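Local coordinates for putative oxidoreductase molybdopterin-binding subunit (Sulfolobus tokodaii, PDB 4ZOH), which binds a pterin cytosine dinucleotide cofactor and is probably the molybdenum-bearing subunit of an oxidoreductase of the aldehyde oxidase and xanthine dehydrogenase family, at residues D403-Y411 with P680-C689. Sequence-based numbering, arbitrary orientation.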
# COMPACT_ATOMS: atom_id res chain seq x y z
N ASP A 403 15.90 15.33 -52.45
CA ASP A 403 14.58 15.70 -52.99
C ASP A 403 13.62 16.11 -51.82
O ASP A 403 13.41 15.33 -50.87
CB ASP A 403 14.05 14.52 -53.80
CG ASP A 403 12.56 14.59 -54.07
OD1 ASP A 403 12.08 15.65 -54.51
OD2 ASP A 403 11.87 13.56 -53.89
N GLY A 404 13.07 17.31 -51.90
CA GLY A 404 12.22 17.90 -50.84
C GLY A 404 12.67 19.32 -50.51
O GLY A 404 13.56 19.89 -51.16
N CYS A 405 12.08 19.89 -49.46
CA CYS A 405 12.39 21.28 -49.08
C CYS A 405 13.07 21.34 -47.76
O CYS A 405 12.75 20.58 -46.85
CB CYS A 405 11.08 22.01 -48.98
SG CYS A 405 10.38 22.10 -50.62
N VAL A 406 14.04 22.22 -47.66
CA VAL A 406 14.82 22.31 -46.45
C VAL A 406 14.36 23.48 -45.57
O VAL A 406 14.00 24.52 -46.10
CB VAL A 406 16.30 22.42 -46.76
CG1 VAL A 406 17.12 22.38 -45.46
CG2 VAL A 406 16.71 21.28 -47.72
N GLY A 407 14.37 23.28 -44.24
CA GLY A 407 14.17 24.37 -43.31
C GLY A 407 15.20 24.23 -42.28
O GLY A 407 15.62 23.10 -41.94
N VAL A 408 15.69 25.37 -41.83
CA VAL A 408 16.62 25.36 -40.71
C VAL A 408 16.14 26.31 -39.63
O VAL A 408 15.34 27.22 -39.93
CB VAL A 408 18.08 25.63 -41.16
CG1 VAL A 408 18.26 25.16 -42.60
CG2 VAL A 408 18.50 27.07 -41.06
N SER A 409 16.65 26.13 -38.39
CA SER A 409 16.54 27.17 -37.40
C SER A 409 17.65 26.97 -36.40
O SER A 409 18.22 25.88 -36.23
CB SER A 409 15.10 27.24 -36.74
OG SER A 409 14.95 26.15 -35.85
N SER A 410 17.99 28.06 -35.76
CA SER A 410 19.00 28.01 -34.78
C SER A 410 18.36 28.49 -33.45
O SER A 410 17.44 29.31 -33.47
CB SER A 410 20.06 28.95 -35.21
OG SER A 410 21.14 28.66 -34.41
N TYR A 411 18.78 27.92 -32.32
CA TYR A 411 18.12 28.26 -31.09
C TYR A 411 19.19 28.53 -30.08
O TYR A 411 20.34 28.06 -30.20
CB TYR A 411 17.14 27.11 -30.64
CG TYR A 411 17.86 25.95 -30.03
CD1 TYR A 411 18.17 25.93 -28.68
CD2 TYR A 411 18.35 24.86 -30.87
CE1 TYR A 411 18.90 24.87 -28.12
CE2 TYR A 411 19.05 23.79 -30.31
CZ TYR A 411 19.31 23.79 -28.95
OH TYR A 411 20.04 22.77 -28.38
N PRO A 680 9.92 25.81 -35.36
CA PRO A 680 10.23 26.67 -36.52
C PRO A 680 11.10 25.92 -37.61
O PRO A 680 11.05 26.30 -38.78
CB PRO A 680 11.16 27.73 -35.91
CG PRO A 680 11.81 27.08 -34.76
CD PRO A 680 10.67 26.22 -34.14
N THR A 681 11.93 24.95 -37.21
CA THR A 681 12.66 24.13 -38.23
C THR A 681 11.70 23.59 -39.25
O THR A 681 11.86 23.80 -40.47
CB THR A 681 13.46 22.97 -37.63
OG1 THR A 681 14.43 23.54 -36.76
CG2 THR A 681 14.31 22.22 -38.78
N ILE A 682 10.64 22.98 -38.74
CA ILE A 682 9.64 22.29 -39.58
C ILE A 682 8.78 23.30 -40.36
O ILE A 682 8.46 23.09 -41.56
CB ILE A 682 8.76 21.30 -38.76
CG1 ILE A 682 9.58 20.07 -38.23
CG2 ILE A 682 7.56 20.91 -39.59
CD1 ILE A 682 10.15 19.23 -39.34
N ILE A 683 8.34 24.37 -39.67
CA ILE A 683 7.59 25.40 -40.36
C ILE A 683 8.49 26.06 -41.48
O ILE A 683 7.98 26.31 -42.56
CB ILE A 683 6.99 26.50 -39.42
CG1 ILE A 683 5.99 25.88 -38.40
CG2 ILE A 683 6.30 27.55 -40.35
CD1 ILE A 683 4.71 25.31 -39.08
N ASN A 684 9.75 26.34 -41.20
CA ASN A 684 10.61 26.94 -42.24
C ASN A 684 10.69 26.03 -43.46
O ASN A 684 10.47 26.48 -44.61
CB ASN A 684 11.98 27.30 -41.68
CG ASN A 684 11.91 28.52 -40.77
OD1 ASN A 684 10.83 29.09 -40.64
ND2 ASN A 684 13.06 28.92 -40.11
N ALA A 685 10.88 24.72 -43.20
CA ALA A 685 10.86 23.68 -44.24
C ALA A 685 9.61 23.72 -45.05
O ALA A 685 9.73 23.79 -46.30
CB ALA A 685 11.13 22.28 -43.71
N VAL A 686 8.44 23.70 -44.41
CA VAL A 686 7.19 23.62 -45.16
C VAL A 686 7.01 24.89 -46.00
O VAL A 686 6.39 24.87 -47.08
CB VAL A 686 5.97 23.45 -44.26
CG1 VAL A 686 4.66 23.41 -45.06
CG2 VAL A 686 6.04 22.14 -43.49
N GLU A 687 7.53 26.00 -45.46
CA GLU A 687 7.29 27.27 -46.08
C GLU A 687 8.06 27.31 -47.40
O GLU A 687 7.49 27.76 -48.38
CB GLU A 687 7.75 28.42 -45.19
CG GLU A 687 7.51 29.78 -45.80
CD GLU A 687 7.76 30.92 -44.81
OE1 GLU A 687 8.89 31.05 -44.31
OE2 GLU A 687 6.79 31.64 -44.52
N GLN A 688 9.31 26.83 -47.38
CA GLN A 688 10.12 26.60 -48.59
C GLN A 688 9.37 25.83 -49.64
O GLN A 688 9.43 26.22 -50.78
CB GLN A 688 11.47 25.99 -48.28
CG GLN A 688 12.36 26.92 -47.50
CD GLN A 688 12.49 28.21 -48.24
OE1 GLN A 688 13.01 28.25 -49.38
NE2 GLN A 688 11.94 29.30 -47.64
N CYS A 689 8.61 24.80 -49.28
CA CYS A 689 7.76 24.06 -50.25
C CYS A 689 6.50 24.76 -50.75
O CYS A 689 5.88 24.27 -51.65
CB CYS A 689 7.45 22.57 -49.80
SG CYS A 689 8.60 21.27 -50.45
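With SG of C405 turned opposite its carbonyl carbon (chi1 -66°) and C689 holding a first torsion of -94°, the two sulfurs meet in a disulfide, SG to SG 2.0 Å, its chi3 of 83° close to the relaxed right angle. This bond ties the start of strand 405-412, an outermost strand of a mixed four-stranded sheet in the molybdopterin-binding domain, to the C-terminal end of helix 673-688, which runs roughly antiparallel to it. In mid-strand G407 has no side chain, and the strand and helix backbones pack directly, its CA 3.3 Å from A685 N. The methyl CB of A685 sits 3.4 Å from G407 N. CG of Q688, opposite its carbonyl carbon, lies 3.2 Å from V406 O; the bend at chi2 then turns the amide away, where NE2 hydrogen-bonds D352 OD1. V406 O and V408 N are both bonded by the Q358 amide. Farther along, S409 OG lies 2.8 Å from T681 OG1, whose hydrogen bond goes to A677 O, and 3.5 Å from P680 CG. The amide of N684 is held at both ends: R345 bonds OD1, and ND2 donates almost in the amide plane to V408 O at 2.8 Å.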